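Local coordinates for protein beta-galactosidase (PDB 3OG2) that probably hydrolyses terminal non-reducing beta-D-galactose residues of beta-D-galactosides, as a glycoside hydrolase of family 35, at residues Tyr359-Leu364 with Ser554-Trp559; Phe62-Ala67 with Gly587-Ser592; Val484-Ala489 with Val550-Ala555. All blocks are in the same frame, centred on the assembly; numbering follows the deposited sequence.

Contact 1 (Tyr359-Leu364 with Ser554-Trp559); sequences YSELKL and SAYNYW. With NAG (2-acetamido-2-deoxy-beta-D-glucopyranose), chain B.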
loop_
_atom_site.group_PDB
_atom_site.type_symbol
_atom_site.label_atom_id
_atom_site.label_comp_id
_atom_site.label_asym_id
_atom_site.label_seq_id
_atom_site.Cartn_x
_atom_site.Cartn_y
_atom_site.Cartn_z
ATOM N N TYR A 359 0.838 6.774 11.847
ATOM C CA TYR A 359 0.707 7.912 10.905
ATOM C C TYR A 359 1.294 9.160 11.543
ATOM O O TYR A 359 2.078 9.907 10.932
ATOM C CB TYR A 359 -0.783 8.088 10.495
ATOM C CG TYR A 359 -0.941 9.284 9.572
ATOM C CD1 TYR A 359 -1.159 10.580 10.077
ATOM C CD2 TYR A 359 -0.869 9.108 8.170
ATOM C CE1 TYR A 359 -1.287 11.682 9.258
ATOM C CE2 TYR A 359 -0.995 10.206 7.341
ATOM C CZ TYR A 359 -1.211 11.484 7.888
ATOM O OH TYR A 359 -1.349 12.605 7.110
ATOM N N SER A 360 0.812 9.466 12.774
ATOM C CA SER A 360 1.228 10.740 13.381
ATOM C C SER A 360 2.709 10.734 13.692
ATOM O O SER A 360 3.365 11.779 13.552
ATOM C CB SER A 360 0.406 10.981 14.648
ATOM O OG SER A 360 -0.997 10.995 14.323
ATOM N N GLU A 361 3.250 9.562 14.091
ATOM C CA GLU A 361 4.711 9.503 14.331
ATOM C C GLU A 361 5.480 9.713 13.031
ATOM O O GLU A 361 6.505 10.392 13.019
ATOM C CB GLU A 361 5.044 8.158 14.935
ATOM C CG GLU A 361 6.550 7.876 14.897
ATOM C CD GLU A 361 7.451 8.845 15.630
ATOM O OE1 GLU A 361 7.018 9.289 16.737
ATOM O OE2 GLU A 361 8.609 9.175 15.186
ATOM N N LEU A 362 4.975 9.151 11.915
ATOM C CA LEU A 362 5.679 9.332 10.633
ATOM C C LEU A 362 5.665 10.788 10.222
ATOM O O LEU A 362 6.673 11.274 9.670
ATOM C CB LEU A 362 5.021 8.425 9.607
ATOM C CG LEU A 362 5.672 8.337 8.248
ATOM C CD1 LEU A 362 7.162 8.006 8.330
ATOM C CD2 LEU A 362 4.945 7.246 7.444
ATOM N N LYS A 363 4.561 11.504 10.504
ATOM C CA LYS A 363 4.519 12.943 10.199
ATOM C C LYS A 363 5.580 13.697 10.975
ATOM O O LYS A 363 6.168 14.639 10.464
ATOM C CB LYS A 363 3.123 13.461 10.610
ATOM C CG LYS A 363 2.968 14.958 10.410
ATOM C CD LYS A 363 1.510 15.459 10.626
ATOM C CE LYS A 363 1.061 15.086 12.059
ATOM N NZ LYS A 363 -0.287 15.682 12.326
ATOM N N LEU A 364 5.867 13.327 12.245
ATOM C CA LEU A 364 6.909 14.065 12.964
ATOM C C LEU A 364 8.243 13.949 12.230
ATOM O O LEU A 364 9.026 14.909 12.153
ATOM C CB LEU A 364 7.076 13.503 14.367
ATOM C CG LEU A 364 5.835 13.434 15.237
ATOM C CD1 LEU A 364 6.213 12.929 16.635
ATOM C CD2 LEU A 364 5.161 14.791 15.334
ATOM N N SER A 554 1.005 15.890 21.870
ATOM C CA SER A 554 0.492 17.158 21.316
ATOM C C SER A 554 1.059 17.394 19.925
ATOM O O SER A 554 0.321 17.851 19.026
ATOM C CB SER A 554 0.920 18.301 22.227
ATOM O OG SER A 554 0.248 18.177 23.448
ATOM N N ALA A 555 2.353 17.109 19.712
ATOM C CA ALA A 555 2.949 17.326 18.387
ATOM C C ALA A 555 2.256 16.524 17.292
ATOM O O ALA A 555 2.157 16.919 16.142
ATOM C CB ALA A 555 4.425 16.904 18.404
ATOM N N TYR A 556 1.704 15.365 17.651
ATOM C CA TYR A 556 0.960 14.547 16.692
ATOM C C TYR A 556 -0.177 15.340 16.050
ATOM O O TYR A 556 -0.601 14.990 14.950
ATOM C CB TYR A 556 0.295 13.409 17.449
ATOM C CG TYR A 556 1.160 12.212 17.785
ATOM C CD1 TYR A 556 2.420 11.973 17.259
ATOM C CD2 TYR A 556 0.604 11.263 18.677
ATOM C CE1 TYR A 556 3.138 10.818 17.625
ATOM C CE2 TYR A 556 1.301 10.102 19.012
ATOM C CZ TYR A 556 2.572 9.890 18.487
ATOM O OH TYR A 556 3.258 8.745 18.813
ATOM N N ASN A 557 -0.682 16.372 16.722
ATOM C CA ASN A 557 -1.804 17.133 16.163
ATOM C C ASN A 557 -1.404 18.408 15.452
ATOM O O ASN A 557 -2.275 19.199 15.098
ATOM C CB ASN A 557 -2.786 17.503 17.324
ATOM C CG ASN A 557 -3.328 16.224 17.958
ATOM O OD1 ASN A 557 -3.913 15.319 17.369
ATOM N ND2 ASN A 557 -3.115 16.194 19.270
ATOM N N TYR A 558 -0.124 18.618 15.211
ATOM C CA TYR A 558 0.332 19.777 14.439
ATOM C C TYR A 558 0.531 19.403 12.961
ATOM O O TYR A 558 0.796 18.228 12.628
ATOM C CB TYR A 558 1.708 20.282 14.977
ATOM C CG TYR A 558 1.628 21.114 16.236
ATOM C CD1 TYR A 558 1.168 20.556 17.455
ATOM C CD2 TYR A 558 2.032 22.442 16.283
ATOM C CE1 TYR A 558 1.120 21.339 18.611
ATOM C CE2 TYR A 558 1.982 23.237 17.439
ATOM C CZ TYR A 558 1.520 22.648 18.592
ATOM O OH TYR A 558 1.447 23.425 19.756
ATOM N N TRP A 559 0.427 20.424 12.107
ATOM C CA TRP A 559 0.435 20.233 10.673
ATOM C C TRP A 559 1.208 21.372 10.061
ATOM O O TRP A 559 1.214 22.487 10.607
ATOM C CB TRP A 559 -1.018 20.253 10.123
ATOM C CG TRP A 559 -1.888 19.220 10.757
ATOM C CD1 TRP A 559 -2.677 19.419 11.859
ATOM C CD2 TRP A 559 -2.071 17.860 10.380
ATOM N NE1 TRP A 559 -3.357 18.250 12.185
ATOM C CE2 TRP A 559 -2.981 17.276 11.288
ATOM C CE3 TRP A 559 -1.522 17.061 9.346
ATOM C CZ2 TRP A 559 -3.397 15.942 11.221
ATOM C CZ3 TRP A 559 -1.949 15.740 9.299
ATOM C CH2 TRP A 559 -2.853 15.182 10.194
HETATM C C1 NAG B . -5.523 8.063 17.604
HETATM C C2 NAG B . -4.366 8.446 18.518
HETATM C C3 NAG B . -3.418 7.283 18.719
HETATM C C4 NAG B . -4.206 6.061 19.221
HETATM C C5 NAG B . -5.353 5.769 18.230
HETATM C C6 NAG B . -6.274 4.655 18.699
HETATM C C7 NAG B . -3.818 10.827 18.218
HETATM C C8 NAG B . -3.197 11.848 17.308
HETATM N N2 NAG B . -3.630 9.557 17.879
HETATM O O3 NAG B . -2.391 7.624 19.599
HETATM O O4 NAG B . -3.306 4.948 19.218
HETATM O O5 NAG B . -6.178 6.948 18.178
HETATM O O6 NAG B . -6.737 4.889 20.018
HETATM O O7 NAG B . -4.579 11.161 19.137
HETATM O O HOH W 1 -2.154 13.118 13.117
HETATM O O HOH W 2 5.937 7.722 18.588
#
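Leu364 shares its two methyls between Ala555 and Tyr556: CD2 rests 3.8 Å from Ala555 CB, while CD1 meets the Tyr556 ring at CE1. One turn back on helix 357-370, Ser360 CB lies over a face of the same ring in a CH-pi contact, 3.8 Å from its centroid, shifted toward the rim. Tyr359 brings CE1 and OH to the six-membered rim of Trp559, the hydroxyl lying in the indole plane and bonding to Lys64 O. A helix of the family 35 TIM-barrel region thus packs on a type I turn, Ala555 to Tyr558, leading from a short helix into strand 558-559. Lys363 crosses the indole, bent at chi3 (58°), and sets NZ 3.1 Å from the centroid of the Trp559 six-membered ring, 5° off the normal: a cation-pi contact. Lys363 NZ also donates to Tyr556 O at 2.7 Å and Tyr558 O at 2.8 Å, above the first carbonyl plane and tilted from the second. At the polar edge, a glycan N-acetylglucosamine sets its methyl C8 3.5 Å from Asn557 OD1. One water joins Ser360 OG to Tyr556 O; another donates to Glu361 OE1 and Tyr556 OH, which also bonds to Glu357. Glu361 OE2 bonds to Gln365.

Contact 2 (Phe62-Ala67 with Gly587-Ser592); sequences FHKIKA and GYLIRS. With NAG (2-acetamido-2-deoxy-beta-D-glucopyranose), chain C.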
loop_
_atom_site.group_PDB
_atom_site.type_symbol
_atom_site.label_atom_id
_atom_site.label_comp_id
_atom_site.label_asym_id
_atom_site.label_seq_id
_atom_site.Cartn_x
_atom_site.Cartn_y
_atom_site.Cartn_z
ATOM N N PHE A 62 -3.102 11.400 -1.712
ATOM C CA PHE A 62 -1.947 12.301 -1.833
ATOM C C PHE A 62 -1.987 13.399 -0.792
ATOM O O PHE A 62 -0.929 13.777 -0.274
ATOM C CB PHE A 62 -1.874 12.925 -3.225
ATOM C CG PHE A 62 -1.318 12.070 -4.339
ATOM C CD1 PHE A 62 -2.119 11.696 -5.404
ATOM C CD2 PHE A 62 -0.018 11.637 -4.361
ATOM C CE1 PHE A 62 -1.603 10.920 -6.444
ATOM C CE2 PHE A 62 0.512 10.870 -5.385
ATOM C CZ PHE A 62 -0.275 10.512 -6.455
ATOM N N HIS A 63 -3.150 13.940 -0.450
ATOM C CA HIS A 63 -3.204 14.933 0.600
ATOM C C HIS A 63 -2.695 14.370 1.933
ATOM O O HIS A 63 -2.040 15.024 2.714
ATOM C CB HIS A 63 -4.673 15.333 0.860
ATOM C CG HIS A 63 -5.273 16.311 -0.053
ATOM N ND1 HIS A 63 -6.632 16.474 -0.205
ATOM C CD2 HIS A 63 -4.642 17.251 -0.797
ATOM C CE1 HIS A 63 -6.841 17.467 -1.050
ATOM N NE2 HIS A 63 -5.640 17.956 -1.436
ATOM N N LYS A 64 -3.072 13.100 2.193
ATOM C CA LYS A 64 -2.701 12.451 3.461
ATOM C C LYS A 64 -1.195 12.170 3.459
ATOM O O LYS A 64 -0.557 12.263 4.525
ATOM C CB LYS A 64 -3.537 11.186 3.620
ATOM C CG LYS A 64 -4.974 11.535 3.980
ATOM C CD LYS A 64 -5.974 10.401 3.808
ATOM C CE LYS A 64 -7.331 10.927 4.316
ATOM N NZ LYS A 64 -8.423 10.000 4.043
ATOM N N ILE A 65 -0.602 11.852 2.320
ATOM C CA ILE A 65 0.862 11.632 2.284
ATOM C C ILE A 65 1.608 12.950 2.323
ATOM O O ILE A 65 2.596 13.084 3.050
ATOM C CB ILE A 65 1.177 10.813 1.031
ATOM C CG1 ILE A 65 0.589 9.402 1.250
ATOM C CG2 ILE A 65 2.681 10.801 0.757
ATOM C CD1 ILE A 65 0.761 8.471 0.078
ATOM N N LYS A 66 1.150 13.956 1.595
ATOM C CA LYS A 66 1.799 15.279 1.644
ATOM C C LYS A 66 1.800 15.817 3.076
ATOM O O LYS A 66 2.756 16.444 3.515
ATOM C CB LYS A 66 1.055 16.221 0.697
ATOM C CG LYS A 66 1.619 17.609 0.624
ATOM C CD LYS A 66 2.865 17.705 -0.242
ATOM C CE LYS A 66 3.223 19.205 -0.393
ATOM N NZ LYS A 66 4.444 19.289 -1.239
ATOM N N ALA A 67 0.704 15.577 3.811
ATOM C CA ALA A 67 0.652 16.115 5.161
ATOM C C ALA A 67 1.656 15.448 6.086
ATOM O O ALA A 67 1.971 16.007 7.163
ATOM C CB ALA A 67 -0.784 15.944 5.692
ATOM N N GLY A 587 -6.755 19.282 14.489
ATOM C CA GLY A 587 -7.388 18.690 13.311
ATOM C C GLY A 587 -6.930 17.262 13.095
ATOM O O GLY A 587 -5.791 16.887 13.371
ATOM N N TYR A 588 -7.840 16.452 12.529
ATOM C CA TYR A 588 -7.512 15.091 12.129
ATOM C C TYR A 588 -6.661 15.052 10.867
ATOM O O TYR A 588 -5.846 14.141 10.674
ATOM C CB TYR A 588 -8.812 14.370 11.919
ATOM C CG TYR A 588 -8.804 13.019 11.252
ATOM C CD1 TYR A 588 -8.495 11.823 11.905
ATOM C CD2 TYR A 588 -9.172 12.965 9.904
ATOM C CE1 TYR A 588 -8.517 10.602 11.268
ATOM C CE2 TYR A 588 -9.228 11.743 9.240
ATOM C CZ TYR A 588 -8.882 10.580 9.935
ATOM O OH TYR A 588 -8.949 9.375 9.280
ATOM N N LEU A 589 -6.841 16.063 10.009
ATOM C CA LEU A 589 -6.052 16.212 8.812
ATOM C C LEU A 589 -6.104 17.685 8.383
ATOM O O LEU A 589 -7.208 18.246 8.336
ATOM C CB LEU A 589 -6.602 15.358 7.654
ATOM C CG LEU A 589 -5.892 15.482 6.304
ATOM C CD1 LEU A 589 -4.406 15.062 6.394
ATOM C CD2 LEU A 589 -6.594 14.594 5.277
ATOM N N ILE A 590 -4.963 18.277 8.055
ATOM C CA ILE A 590 -4.965 19.525 7.287
ATOM C C ILE A 590 -4.495 19.198 5.893
ATOM O O ILE A 590 -3.393 18.691 5.718
ATOM C CB ILE A 590 -4.072 20.591 7.937
ATOM C CG1 ILE A 590 -4.542 20.870 9.362
ATOM C CG2 ILE A 590 -4.008 21.811 7.044
ATOM C CD1 ILE A 590 -5.918 21.526 9.480
ATOM N N ARG A 591 -5.390 19.401 4.931
ATOM C CA ARG A 591 -5.107 19.037 3.559
ATOM C C ARG A 591 -4.343 20.127 2.842
ATOM O O ARG A 591 -3.429 19.801 2.068
ATOM C CB ARG A 591 -6.420 18.783 2.778
ATOM C CG ARG A 591 -7.158 17.550 3.303
ATOM C CD ARG A 591 -8.546 17.461 2.558
ATOM N NE ARG A 591 -9.209 16.271 3.088
ATOM C CZ ARG A 591 -8.986 15.044 2.662
ATOM N NH1 ARG A 591 -8.178 14.766 1.643
ATOM N NH2 ARG A 591 -9.627 14.055 3.278
ATOM N N SER A 592 -4.708 21.382 3.022
ATOM C CA SER A 592 -4.086 22.454 2.221
ATOM C C SER A 592 -4.455 23.779 2.849
ATOM O O SER A 592 -5.419 23.890 3.612
ATOM C CB SER A 592 -4.634 22.436 0.790
ATOM O OG SER A 592 -6.038 22.685 0.747
HETATM C C1 NAG C . -9.667 10.567 15.541
HETATM C C2 NAG C . -9.828 9.133 16.125
HETATM C C3 NAG C . -8.768 8.881 17.192
HETATM C C4 NAG C . -7.359 9.097 16.536
HETATM C C5 NAG C . -7.322 10.502 15.885
HETATM C C6 NAG C . -6.040 10.671 15.070
HETATM C C7 NAG C . -12.210 8.577 16.169
HETATM C C8 NAG C . -13.457 8.565 16.996
HETATM N N2 NAG C . -11.118 9.058 16.774
HETATM O O3 NAG C . -8.867 7.495 17.560
HETATM O O4 NAG C . -6.410 9.128 17.598
HETATM O O5 NAG C . -8.375 10.559 14.922
HETATM O O6 NAG C . -5.945 12.046 14.712
HETATM O O7 NAG C . -12.188 8.282 14.960
HETATM O O HOH W 3 -1.548 17.769 2.340
HETATM O O HOH W 4 -9.939 9.563 6.777
#
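His63 and Arg591 meet across this contact in two ways at once. Arg591 NH1 donates to His63 ND1 at 3.0 Å, with an N-H...N angle of 161°, and the bond lies in both the imidazole and the guanidinium planes although these are turned 65° from each other. Meanwhile Arg591 CB sits over a face of the imidazole, 3.9 Å from the centroid of the His63 ring, in a CH-pi contact. The pair joins helix 58-66 of the TIM-barrel region to strand 589-596, an edge strand of a mixed beta sheet in the domain 3 region; the axes of the short helix and strand segments run at 106° to one another, 8.0 Å apart. Beside the pair, Leu589 divides its methyls: CD1 touches Ala67 CB at 3.8 Å, and CD2 approaches Lys64 CG at 3.7 Å while also covering a face of the Arg591 guanidinium. Lys64, its chain extended beyond CG, runs alongside Arg591 in the same direction. Their cationic ends come near each other, but Asp60 forms salt bridges with both and probably offsets the repulsion; Lys64 NZ also donates to Arg352 O. Arg591 NE is held by Asp605 on the neighbouring strand 599-605. That strand is met through two classic beta bulges, Tyr588 and Leu589 both facing Asp605, and Arg591 and Ser592 both facing Gln603. Tyr588 OH, bonded to Ile354 N, shares a water with Lys64 NZ, while CD1 of its ring lies near an N-acetylglucosamine of a protein-linked glycan. A second water bridges the two backbones, donating to His63 O and to Arg591 O at 2.8 Å each.

Contact 3 (Val484-Ala489 with Val550-Ala555); sequences VLYGGA and VDRNSA. With MAN (alpha-D-mannopyranose), chain D.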
loop_
_atom_site.group_PDB
_atom_site.type_symbol
_atom_site.label_atom_id
_atom_site.label_comp_id
_atom_site.label_asym_id
_atom_site.label_seq_id
_atom_site.Cartn_x
_atom_site.Cartn_y
_atom_site.Cartn_z
ATOM N N VAL A 484 9.205 24.622 16.718
ATOM C CA VAL A 484 8.377 23.700 17.503
ATOM C C VAL A 484 9.251 22.515 17.864
ATOM O O VAL A 484 9.768 21.824 16.952
ATOM C CB VAL A 484 7.142 23.228 16.720
ATOM C CG1 VAL A 484 6.296 22.300 17.611
ATOM C CG2 VAL A 484 6.347 24.441 16.223
ATOM N N LEU A 485 9.414 22.303 19.165
ATOM C CA LEU A 485 10.243 21.232 19.717
ATOM C C LEU A 485 9.353 20.275 20.526
ATOM O O LEU A 485 8.340 20.747 21.120
ATOM C CB LEU A 485 11.272 21.798 20.721
ATOM C CG LEU A 485 12.275 22.792 20.135
ATOM C CD1 LEU A 485 13.209 23.294 21.230
ATOM C CD2 LEU A 485 13.077 22.113 19.025
ATOM N N TYR A 486 9.710 19.005 20.562
ATOM C CA TYR A 486 8.896 18.103 21.366
ATOM C C TYR A 486 9.738 17.041 22.055
ATOM O O TYR A 486 10.837 16.664 21.640
ATOM C CB TYR A 486 7.760 17.418 20.544
ATOM C CG TYR A 486 8.319 16.441 19.499
ATOM C CD1 TYR A 486 8.728 16.921 18.256
ATOM C CD2 TYR A 486 8.457 15.083 19.745
ATOM C CE1 TYR A 486 9.241 16.044 17.299
ATOM C CE2 TYR A 486 8.975 14.207 18.817
ATOM C CZ TYR A 486 9.370 14.708 17.573
ATOM O OH TYR A 486 9.897 13.825 16.628
ATOM N N GLY A 487 9.162 16.538 23.172
ATOM C CA GLY A 487 9.700 15.357 23.864
ATOM C C GLY A 487 8.558 14.441 24.258
ATOM O O GLY A 487 7.411 14.874 24.368
ATOM N N GLY A 488 8.855 13.189 24.529
ATOM C CA GLY A 488 7.878 12.300 25.164
ATOM C C GLY A 488 7.550 12.847 26.535
ATOM O O GLY A 488 8.352 13.509 27.207
ATOM N N ALA A 489 6.345 12.560 26.973
ATOM C CA ALA A 489 5.929 13.049 28.303
ATOM C C ALA A 489 6.892 12.646 29.416
ATOM O O ALA A 489 7.414 11.528 29.452
ATOM C CB ALA A 489 4.543 12.517 28.618
ATOM N N VAL A 550 6.388 21.244 23.250
ATOM C CA VAL A 550 5.231 20.404 23.474
ATOM C C VAL A 550 5.638 18.955 23.752
ATOM O O VAL A 550 6.789 18.567 23.527
ATOM C CB VAL A 550 4.279 20.439 22.252
ATOM C CG1 VAL A 550 3.750 21.861 22.055
ATOM C CG2 VAL A 550 4.954 19.925 20.983
ATOM N N ASP A 551 4.665 18.154 24.228
ATOM C CA ASP A 551 4.978 16.725 24.294
ATOM C C ASP A 551 4.639 16.094 22.958
ATOM O O ASP A 551 3.974 16.632 22.047
ATOM C CB ASP A 551 4.279 16.068 25.464
ATOM C CG ASP A 551 2.781 15.962 25.322
ATOM O OD1 ASP A 551 2.173 16.684 24.496
ATOM O OD2 ASP A 551 2.220 15.177 26.122
ATOM N N ARG A 552 5.112 14.847 22.795
ATOM C CA ARG A 552 4.927 14.128 21.529
ATOM C C ARG A 552 3.476 14.004 21.155
ATOM O O ARG A 552 3.099 14.187 20.002
ATOM C CB ARG A 552 5.498 12.700 21.692
ATOM C CG ARG A 552 5.364 11.932 20.397
ATOM C CD ARG A 552 5.646 10.431 20.637
ATOM N NE ARG A 552 7.055 10.172 20.939
ATOM C CZ ARG A 552 7.650 9.798 22.048
ATOM N NH1 ARG A 552 7.001 9.547 23.214
ATOM N NH2 ARG A 552 8.962 9.650 21.992
ATOM N N ASN A 553 2.619 13.655 22.127
ATOM C CA ASN A 553 1.222 13.440 21.779
ATOM C C ASN A 553 0.557 14.749 21.369
ATOM O O ASN A 553 -0.361 14.667 20.551
ATOM C CB ASN A 553 0.483 12.778 22.947
ATOM C CG ASN A 553 0.954 11.352 23.085
ATOM O OD1 ASN A 553 1.996 11.066 23.676
ATOM N ND2 ASN A 553 0.169 10.409 22.570
ATOM N N SER A 554 1.005 15.890 21.870
ATOM C CA SER A 554 0.492 17.158 21.316
ATOM C C SER A 554 1.059 17.394 19.925
ATOM O O SER A 554 0.321 17.851 19.026
ATOM C CB SER A 554 0.920 18.301 22.227
ATOM O OG SER A 554 0.248 18.177 23.448
ATOM N N ALA A 555 2.353 17.109 19.712
ATOM C CA ALA A 555 2.949 17.326 18.387
ATOM C C ALA A 555 2.256 16.524 17.292
ATOM O O ALA A 555 2.157 16.919 16.142
ATOM C CB ALA A 555 4.425 16.904 18.404
HETATM C C1 MAN D . -0.959 6.602 23.252
HETATM C C2 MAN D . 0.560 6.518 23.251
HETATM C C3 MAN D . 1.032 6.527 24.725
HETATM C C4 MAN D . 0.514 7.811 25.421
HETATM C C5 MAN D . -1.031 7.814 25.346
HETATM C C6 MAN D . -1.571 9.131 25.916
HETATM O O2 MAN D . 1.072 7.648 22.561
HETATM O O3 MAN D . 2.488 6.594 24.687
HETATM O O4 MAN D . 0.906 7.767 26.776
HETATM O O5 MAN D . -1.402 7.757 23.965
HETATM O O6 MAN D . -3.004 9.060 25.988
HETATM O O HOH W 5 3.637 12.851 24.933
#
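Tyr486 and Val550 form a parallel beta bridge and put their side chains on the same face of the sheet, Tyr486 CB against Val550 CG2 at 3.8 Å. The tyrosine takes the hindered chi1 of 67°, with CG between its backbone N and carbonyl carbon; this brings the ring obliquely alongside Ala555 CB and Arg552 CA, on the short helix that follows. Around the bridge, Val550 N donates to Leu485 O at 2.9 Å and Val550 O accepts from Gly487 N at 3.1 Å, each bond lying in its carbonyl plane. Strands 481-487 and 545-551 are the parallel neighbours in an otherwise antiparallel five-stranded sheet of the domain 2 region; 470-476, beyond 481-487, is one of its two edge strands. Just before helix 552-555, a second parallel bridge pairs Gly487 with Asp551, and Gly487 O takes a weak bond from Arg552 N and a CA-H...O contact from Asp551 CA. Asp551 is the N-cap of this helix: its OD1 accepts from Ser554 N, 3.0 Å away and above the carboxylate plane, and from Ser554 OG, which comes nearly along the C-O bond. Arg552 bends at chi3 (-70°), a face of its guanidinium toward Gly488 N and NH1 3.5 Å from Gly488 CA, while NH2 forms a salt bridge with Asp449. At the glycan side, Asn553 ND2 donates to O2 of an alpha-mannose at 2.9 Å, nearly straight.

How the contacts relate
From the N terminus, helix 58-66 opens the widest loop, closed by contact 2 some 520 residues later on strand 589-596. Within that span, helix 357-370 starts a second loop, which contact 1 closes at 554-559. Contact 3 closes the shortest, from strand 481-487 to 550-555, also within the span of contact 2; contacts 1 and 3 end on the same part of the chain, sharing Ser554 and Ala555. Contacts 1 and 2 seat the TIM-barrel region on the beta regions that follow, and they touch through a probable hydrogen bond from Trp559 NE1 to Gly587 O and the packing of Trp559 on Ile590. Leu364 packs on Tyr486 and Arg552, joining contact 1 to contact 3.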